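Local coordinates for Rep protein (Adeno-associated virus - 5, PDB 1M55) that probably nicks viral DNA at its replication origin with a metal-dependent endonuclease domain of the rolling-circle replication type, at residues A[9-14]-A[57-62]; A[46-51]-A[157-162]; A[86-91]-A[161-166]. All blocks are in the same frame, centred on the assembly; numbering follows the deposited sequence.

Contact 1: A[9-14]-A[57-62]; sequences VRVPFD and DRIRRV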
# COMPACT_ATOMS: atom_id res chain seq x y z
N VAL A 9 -2.31 2.07 5.06
CA VAL A 9 -2.36 3.52 4.92
C VAL A 9 -3.63 3.94 4.19
O VAL A 9 -3.87 3.53 3.05
CB VAL A 9 -1.13 4.07 4.14
CG1 VAL A 9 -1.21 5.59 4.04
CG2 VAL A 9 0.16 3.65 4.82
N ARG A 10 -4.47 4.70 4.87
CA ARG A 10 -5.70 5.21 4.27
C ARG A 10 -5.27 6.42 3.44
O ARG A 10 -4.57 7.29 3.94
CB ARG A 10 -6.71 5.58 5.35
CG ARG A 10 -7.29 4.34 6.02
CD ARG A 10 -8.14 4.69 7.22
NE ARG A 10 -8.87 3.52 7.70
CZ ARG A 10 -9.53 3.47 8.85
NH1 ARG A 10 -9.56 4.53 9.65
NH2 ARG A 10 -10.18 2.37 9.19
N VAL A 11 -5.66 6.42 2.18
CA VAL A 11 -5.27 7.47 1.24
C VAL A 11 -6.15 8.72 1.24
O VAL A 11 -7.32 8.68 0.83
CB VAL A 11 -5.19 6.89 -0.21
CG1 VAL A 11 -4.80 7.96 -1.21
CG2 VAL A 11 -4.18 5.75 -0.24
N PRO A 12 -5.60 9.87 1.68
CA PRO A 12 -6.33 11.14 1.72
C PRO A 12 -6.36 11.76 0.32
O PRO A 12 -5.36 11.73 -0.39
CB PRO A 12 -5.47 11.99 2.67
CG PRO A 12 -4.53 11.01 3.35
CD PRO A 12 -4.26 10.03 2.27
N PHE A 13 -7.50 12.33 -0.06
CA PHE A 13 -7.62 12.96 -1.38
C PHE A 13 -8.68 14.06 -1.45
O PHE A 13 -8.64 14.91 -2.35
CB PHE A 13 -7.94 11.89 -2.44
CG PHE A 13 -9.31 11.28 -2.31
CD1 PHE A 13 -10.42 11.87 -2.91
CD2 PHE A 13 -9.49 10.12 -1.56
CE1 PHE A 13 -11.69 11.32 -2.76
CE2 PHE A 13 -10.75 9.56 -1.42
CZ PHE A 13 -11.86 10.17 -2.02
N ASP A 14 -9.64 14.03 -0.53
CA ASP A 14 -10.73 15.01 -0.50
C ASP A 14 -10.28 16.26 0.24
O ASP A 14 -10.02 16.20 1.45
CB ASP A 14 -11.93 14.37 0.21
CG ASP A 14 -13.23 15.10 -0.03
OD1 ASP A 14 -14.16 14.47 -0.56
OD2 ASP A 14 -13.33 16.29 0.33
N ASP A 57 0.45 6.00 -5.17
CA ASP A 57 1.80 5.65 -5.62
C ASP A 57 2.86 6.52 -4.96
O ASP A 57 3.94 6.03 -4.62
CB ASP A 57 1.93 5.75 -7.14
CG ASP A 57 3.27 5.20 -7.64
OD1 ASP A 57 3.56 4.01 -7.39
OD2 ASP A 57 4.03 5.96 -8.27
N ARG A 58 2.56 7.81 -4.79
CA ARG A 58 3.52 8.70 -4.16
C ARG A 58 3.71 8.29 -2.71
O ARG A 58 4.84 8.25 -2.21
CB ARG A 58 3.07 10.16 -4.26
CG ARG A 58 4.12 11.17 -3.78
CD ARG A 58 5.46 11.02 -4.52
NE ARG A 58 5.30 11.07 -5.97
CZ ARG A 58 5.18 12.19 -6.68
NH1 ARG A 58 5.20 13.37 -6.08
NH2 ARG A 58 4.97 12.12 -7.99
N ILE A 59 2.61 7.95 -2.03
CA ILE A 59 2.69 7.51 -0.64
C ILE A 59 3.55 6.25 -0.57
O ILE A 59 4.45 6.15 0.26
CB ILE A 59 1.28 7.19 -0.07
CG1 ILE A 59 0.49 8.47 0.14
CG2 ILE A 59 1.39 6.42 1.25
CD1 ILE A 59 -0.94 8.23 0.61
N ARG A 60 3.27 5.29 -1.46
CA ARG A 60 4.02 4.04 -1.50
C ARG A 60 5.52 4.27 -1.63
O ARG A 60 6.31 3.72 -0.85
CB ARG A 60 3.53 3.16 -2.65
CG ARG A 60 4.34 1.91 -2.81
CD ARG A 60 4.05 1.22 -4.12
NE ARG A 60 4.50 1.98 -5.29
CZ ARG A 60 5.66 1.78 -5.91
NH1 ARG A 60 6.52 0.87 -5.46
NH2 ARG A 60 5.92 2.42 -7.04
N ARG A 61 5.92 5.06 -2.62
CA ARG A 61 7.34 5.32 -2.84
C ARG A 61 7.98 6.05 -1.66
O ARG A 61 9.05 5.64 -1.18
CB ARG A 61 7.56 6.09 -4.13
CG ARG A 61 7.18 5.31 -5.38
CD ARG A 61 7.37 6.16 -6.63
NE ARG A 61 6.89 5.49 -7.84
CZ ARG A 61 7.63 4.68 -8.59
NH1 ARG A 61 8.89 4.42 -8.26
NH2 ARG A 61 7.12 4.16 -9.70
N VAL A 62 7.34 7.10 -1.16
CA VAL A 62 7.90 7.84 -0.03
C VAL A 62 8.03 6.92 1.19
O VAL A 62 9.05 6.95 1.90
CB VAL A 62 7.05 9.09 0.31
CG1 VAL A 62 7.52 9.71 1.62
CG2 VAL A 62 7.16 10.11 -0.83
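V9, V11 and P12 meet the helix 50-71 through one residue, I59, and the example illustrates how a single branched side chain can serve several partners at once. The contact across the segments is apolar. V9 and I59 meet end-on, methyl to methyl, CG1 of V9 lying 3.9 Å from CG2 of I59. The longer branch of I59 does the rest: with chi2 at 176° it runs out straight, and its CD1 comes 4.1 Å from CD of P12. V11 approaches the same methyl aslant, its CG2 standing 4.2 Å from I59 CD1. All four residues are buried.

The salt bridges of 57-62 are made within the helix. R60 grips D57 side-on, with NE and NH2 both directed at OD1; the NH2 to OD1 bond measures 2.9 Å. R61 takes the other oxygen, its NE lying 2.9 Å from D57 OD2 in a nearly straight bond (167°). The two guanidinium groups share this carboxylate, and NH2 of R60 sits over the centre of the R61 group.

Backbone bonds from V9 to L90 and from V11 to F88 join these two valines to strand 88-95. I59 also touches L115 of helix 101-118, V11 packs on F81 of strand 77-83, and R60 makes a cation-pi contact with W166. Helix 50-71 thus lies against the central sheet, with helix 101-118 beside it.

Contact 2: A[46-51]-A[157-162]; sequences TLVEQP and KVQPEL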
# COMPACT_ATOMS: atom_id res chain seq x y z
N THR A 46 -10.94 1.46 -16.73
CA THR A 46 -12.08 2.31 -16.38
C THR A 46 -12.50 2.15 -14.92
O THR A 46 -13.13 3.04 -14.36
CB THR A 46 -13.29 2.06 -17.30
OG1 THR A 46 -13.79 0.73 -17.10
CG2 THR A 46 -12.89 2.22 -18.76
N LEU A 47 -12.13 1.02 -14.31
CA LEU A 47 -12.48 0.77 -12.91
C LEU A 47 -11.41 1.26 -11.93
O LEU A 47 -11.58 1.16 -10.71
CB LEU A 47 -12.75 -0.72 -12.68
CG LEU A 47 -13.95 -1.30 -13.44
CD1 LEU A 47 -14.07 -2.79 -13.17
CD2 LEU A 47 -15.22 -0.57 -13.03
N VAL A 48 -10.30 1.77 -12.46
CA VAL A 48 -9.21 2.28 -11.63
C VAL A 48 -9.43 3.78 -11.43
O VAL A 48 -9.62 4.53 -12.40
CB VAL A 48 -7.84 2.04 -12.30
CG1 VAL A 48 -6.73 2.66 -11.46
CG2 VAL A 48 -7.60 0.54 -12.48
N GLU A 49 -9.41 4.22 -10.18
CA GLU A 49 -9.60 5.63 -9.84
C GLU A 49 -8.23 6.31 -9.87
O GLU A 49 -7.50 6.30 -8.88
CB GLU A 49 -10.25 5.76 -8.47
CG GLU A 49 -11.59 5.03 -8.34
CD GLU A 49 -12.63 5.49 -9.36
OE1 GLU A 49 -12.60 6.67 -9.78
OE2 GLU A 49 -13.48 4.66 -9.75
N GLN A 50 -7.91 6.94 -11.00
CA GLN A 50 -6.61 7.57 -11.19
C GLN A 50 -6.14 8.66 -10.21
O GLN A 50 -4.98 8.65 -9.79
CB GLN A 50 -6.43 8.01 -12.65
CG GLN A 50 -6.37 6.82 -13.61
CD GLN A 50 -6.15 7.24 -15.06
OE1 GLN A 50 -5.30 8.09 -15.36
NE2 GLN A 50 -6.89 6.63 -15.97
N PRO A 51 -7.03 9.59 -9.81
CA PRO A 51 -6.58 10.62 -8.87
C PRO A 51 -6.10 10.00 -7.55
O PRO A 51 -5.05 10.37 -7.02
CB PRO A 51 -7.84 11.47 -8.67
CG PRO A 51 -8.53 11.35 -9.99
CD PRO A 51 -8.40 9.88 -10.29
N LYS A 157 -8.41 -10.51 -4.31
CA LYS A 157 -9.20 -9.31 -4.57
C LYS A 157 -9.37 -9.05 -6.07
O LYS A 157 -8.43 -9.22 -6.84
CB LYS A 157 -8.58 -8.07 -3.90
CG LYS A 157 -8.99 -7.86 -2.44
CD LYS A 157 -8.25 -8.77 -1.50
CE LYS A 157 -8.77 -8.63 -0.07
NZ LYS A 157 -8.63 -7.25 0.45
N VAL A 158 -10.58 -8.67 -6.47
CA VAL A 158 -10.87 -8.37 -7.87
C VAL A 158 -11.34 -6.92 -7.96
O VAL A 158 -11.56 -6.27 -6.94
CB VAL A 158 -11.96 -9.33 -8.45
CG1 VAL A 158 -11.46 -10.76 -8.47
CG2 VAL A 158 -13.25 -9.23 -7.64
N GLN A 159 -11.46 -6.40 -9.18
CA GLN A 159 -11.91 -5.02 -9.37
C GLN A 159 -13.41 -4.94 -9.06
O GLN A 159 -14.14 -5.90 -9.29
CB GLN A 159 -11.64 -4.56 -10.80
CG GLN A 159 -10.16 -4.54 -11.16
CD GLN A 159 -9.92 -3.97 -12.53
OE1 GLN A 159 -9.97 -4.68 -13.53
NE2 GLN A 159 -9.65 -2.67 -12.60
N PRO A 160 -13.89 -3.78 -8.57
CA PRO A 160 -13.15 -2.54 -8.28
C PRO A 160 -12.42 -2.46 -6.93
O PRO A 160 -11.75 -1.46 -6.67
CB PRO A 160 -14.24 -1.48 -8.39
CG PRO A 160 -15.41 -2.18 -7.80
CD PRO A 160 -15.34 -3.56 -8.42
N GLU A 161 -12.56 -3.47 -6.07
CA GLU A 161 -11.85 -3.42 -4.79
C GLU A 161 -10.35 -3.32 -5.06
O GLU A 161 -9.66 -2.49 -4.48
CB GLU A 161 -12.13 -4.65 -3.92
CG GLU A 161 -11.43 -4.56 -2.57
CD GLU A 161 -11.67 -5.75 -1.66
OE1 GLU A 161 -12.49 -6.63 -2.01
OE2 GLU A 161 -11.04 -5.79 -0.59
N LEU A 162 -9.86 -4.18 -5.94
CA LEU A 162 -8.45 -4.15 -6.32
C LEU A 162 -8.30 -2.95 -7.25
O LEU A 162 -9.01 -2.84 -8.25
CB LEU A 162 -8.06 -5.43 -7.07
CG LEU A 162 -6.68 -5.41 -7.76
CD1 LEU A 162 -5.59 -5.24 -6.72
CD2 LEU A 162 -6.47 -6.69 -8.55
O HOH W 1 -10.33 -1.32 -10.10
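L47 is the first residue of 46-51 to touch the loop 157-162, and it meets Q159 with both ends of its side chain. Its CB lies 3.7 Å from NE2 of Q159, while CD1 reaches the base of the same glutamine, 3.8 Å from its CB. Q159 is extended beyond CG (chi2 -175°), which carries its amide slantwise across L47 to V48. The carbonyl of L47 faces the loop as well: its O is 4.4 Å from CB of P160, a proline that follows a cis peptide bond.

A single water joins the two backbones here. It accepts from Q159 NE2 at 2.9 Å, donates to the O of L162 at 2.7 Å and makes a weak bond to the O of L47. The other end of the Q159 amide is held too, since OE1 accepts from the backbone N of N44.

V48 sets a methyl, CG2, 3.8 Å from the amide nitrogen NE2 of Q159, in van der Waals contact without a hydrogen bond. On the far part of the loop, NZ of K157 bridges to OE2 of E161 at 3.0 Å and also to E82, a zinc ligand. E49 follows V48 at the N-cap position of helix 50-71, and its backbone N bonds to OE1 of Q163, whose NE2 meets both L47 O and P160 O. The contact thus joins the N-cap of that helix to the cis-proline loop leading into strand 162-167 of the HUH-type Rep sheet.

Contact 3: A[86-91]-A[161-166]; sequences EYFHLH and ELQWAW. With ZN (zinc ion), chain C.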
# COMPACT_ATOMS: atom_id res chain seq x y z
N GLU A 86 -15.09 2.12 3.13
CA GLU A 86 -14.98 3.48 3.68
C GLU A 86 -13.82 4.30 3.13
O GLU A 86 -13.93 5.51 2.98
CB GLU A 86 -14.84 3.44 5.21
CG GLU A 86 -16.15 3.35 5.99
CD GLU A 86 -16.83 2.01 5.85
OE1 GLU A 86 -16.32 1.02 6.44
OE2 GLU A 86 -17.86 1.93 5.16
N TYR A 87 -12.69 3.65 2.85
CA TYR A 87 -11.52 4.37 2.38
C TYR A 87 -10.70 3.67 1.32
O TYR A 87 -10.70 2.44 1.23
CB TYR A 87 -10.54 4.60 3.54
CG TYR A 87 -11.10 5.30 4.74
CD1 TYR A 87 -11.61 4.57 5.81
CD2 TYR A 87 -11.09 6.69 4.83
CE1 TYR A 87 -12.10 5.21 6.94
CE2 TYR A 87 -11.57 7.34 5.96
CZ TYR A 87 -12.08 6.59 7.01
OH TYR A 87 -12.55 7.22 8.14
N PHE A 88 -10.01 4.46 0.51
CA PHE A 88 -9.07 3.92 -0.45
C PHE A 88 -7.90 3.68 0.50
O PHE A 88 -7.63 4.52 1.37
CB PHE A 88 -8.69 4.97 -1.49
CG PHE A 88 -9.70 5.14 -2.58
CD1 PHE A 88 -10.77 6.02 -2.42
CD2 PHE A 88 -9.59 4.42 -3.77
CE1 PHE A 88 -11.71 6.17 -3.43
CE2 PHE A 88 -10.53 4.57 -4.79
CZ PHE A 88 -11.59 5.45 -4.62
N HIS A 89 -7.23 2.55 0.38
CA HIS A 89 -6.14 2.28 1.30
C HIS A 89 -5.10 1.35 0.71
O HIS A 89 -5.36 0.65 -0.27
CB HIS A 89 -6.69 1.68 2.61
CG HIS A 89 -7.45 0.41 2.41
ND1 HIS A 89 -8.76 0.35 1.99
CD2 HIS A 89 -7.05 -0.88 2.53
CE1 HIS A 89 -9.10 -0.94 1.85
NE2 HIS A 89 -8.09 -1.72 2.17
N LEU A 90 -3.93 1.36 1.32
CA LEU A 90 -2.82 0.53 0.88
C LEU A 90 -2.45 -0.51 1.92
O LEU A 90 -2.30 -0.18 3.10
CB LEU A 90 -1.57 1.40 0.66
CG LEU A 90 -1.54 2.41 -0.49
CD1 LEU A 90 -0.53 3.50 -0.19
CD2 LEU A 90 -1.22 1.70 -1.80
N HIS A 91 -2.37 -1.77 1.50
CA HIS A 91 -1.91 -2.84 2.37
C HIS A 91 -0.43 -2.82 2.04
O HIS A 91 -0.03 -3.17 0.92
CB HIS A 91 -2.50 -4.20 1.99
CG HIS A 91 -3.92 -4.37 2.41
ND1 HIS A 91 -4.31 -5.00 3.58
CD2 HIS A 91 -5.07 -3.96 1.82
CE1 HIS A 91 -5.65 -4.95 3.65
NE2 HIS A 91 -6.15 -4.33 2.60
N GLU A 161 -12.56 -3.47 -6.07
CA GLU A 161 -11.85 -3.42 -4.79
C GLU A 161 -10.35 -3.32 -5.06
O GLU A 161 -9.66 -2.49 -4.48
CB GLU A 161 -12.13 -4.65 -3.92
CG GLU A 161 -11.43 -4.56 -2.57
CD GLU A 161 -11.67 -5.75 -1.66
OE1 GLU A 161 -12.49 -6.63 -2.01
OE2 GLU A 161 -11.04 -5.79 -0.59
N LEU A 162 -9.86 -4.18 -5.94
CA LEU A 162 -8.45 -4.15 -6.32
C LEU A 162 -8.30 -2.95 -7.25
O LEU A 162 -9.01 -2.84 -8.25
CB LEU A 162 -8.06 -5.43 -7.07
CG LEU A 162 -6.68 -5.41 -7.76
CD1 LEU A 162 -5.59 -5.24 -6.72
CD2 LEU A 162 -6.47 -6.69 -8.55
N GLN A 163 -7.39 -2.05 -6.91
CA GLN A 163 -7.14 -0.86 -7.72
C GLN A 163 -5.78 -0.95 -8.42
O GLN A 163 -5.67 -0.61 -9.60
CB GLN A 163 -7.21 0.39 -6.86
CG GLN A 163 -8.62 0.75 -6.40
CD GLN A 163 -9.44 1.42 -7.48
OE1 GLN A 163 -8.97 2.36 -8.14
NE2 GLN A 163 -10.66 0.96 -7.67
N TRP A 164 -4.77 -1.43 -7.72
CA TRP A 164 -3.42 -1.55 -8.27
C TRP A 164 -2.55 -2.29 -7.26
O TRP A 164 -2.94 -2.48 -6.12
CB TRP A 164 -2.84 -0.15 -8.50
CG TRP A 164 -1.82 -0.04 -9.60
CD1 TRP A 164 -0.47 -0.14 -9.48
CD2 TRP A 164 -2.08 0.25 -10.98
NE1 TRP A 164 0.14 0.08 -10.70
CE2 TRP A 164 -0.83 0.33 -11.64
CE3 TRP A 164 -3.25 0.47 -11.72
CZ2 TRP A 164 -0.72 0.61 -13.00
CZ3 TRP A 164 -3.13 0.75 -13.08
CH2 TRP A 164 -1.88 0.82 -13.71
N ALA A 165 -1.36 -2.71 -7.69
CA ALA A 165 -0.44 -3.39 -6.79
C ALA A 165 0.98 -3.27 -7.34
O ALA A 165 1.17 -3.10 -8.55
CB ALA A 165 -0.82 -4.86 -6.61
N TRP A 166 1.95 -3.33 -6.44
CA TRP A 166 3.37 -3.21 -6.79
C TRP A 166 4.15 -4.20 -5.93
O TRP A 166 3.77 -4.47 -4.79
CB TRP A 166 3.91 -1.81 -6.46
CG TRP A 166 3.17 -0.64 -7.05
CD1 TRP A 166 3.54 0.09 -8.15
CD2 TRP A 166 2.03 0.03 -6.48
NE1 TRP A 166 2.71 1.18 -8.29
CE2 TRP A 166 1.78 1.16 -7.28
CE3 TRP A 166 1.21 -0.22 -5.37
CZ2 TRP A 166 0.73 2.06 -7.01
CZ3 TRP A 166 0.18 0.67 -5.10
CH2 TRP A 166 -0.05 1.79 -5.92
ZN ZN C . -8.01 -3.77 2.11
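L90 and W166 form the close part of this contact, CD2 of the leucine lying 3.7 Å from CZ3 of the indole, which it approaches obliquely. The two strands are not direct neighbours: 77-83 pairs with each of them, so their side chains meet over it, and the short runs 88-90 and 163-166 point within 17° of each other. W166 is further packed by W164, whose CD1 lies over one face of the indole.

Toward the other end the fit is looser. The edge of the F88 ring meets the amide of Q163, CE2 to CD being 4.3 Å. Q163 with W164 forms a classic beta bulge opposite F81.

H89 and H91 serve the other face of the sheet, where H91 is buried and H89 partly exposed, and bind zinc together with E82. NE2 of H91 is 2.0 Å from the metal. ND1 of H89 donates to O of Y87 at 3.0 Å in a nearly straight bond (169°), with the oxygen in the ring plane although the nitrogen stands above the Y87 carbonyl plane; H91 ND1 pairs with E6. Both rings are therefore held from behind, leaving NE2 for the metal, in the His-hydrophobic-His (HUH) pattern of this nuclease family, consistent with a metal-assisted DNA cleavage site.

Overall arrangement
From the N terminus, contact 1 closes first: 57-62 returns to 9-14 over 42 intervening residues and sets helix 50-71 on the sheet. Contact 2 opens before that loop is shut, at 46-51, and closes only at 157-162, so the two cross, contact 2 using the start of the helix and contact 1 its middle. Contact 3 opens at 86-91, after contact 1 is complete, and finishes in the same part of the chain as contact 2, E161 and L162 being common to both. Q163 links contacts 2 and 3, while backbone bonds between strands 3-10 and 88-95 join contacts 1 and 3. Together they tie helix 50-71, the sheet and the loop 157-162 into one catalytic domain.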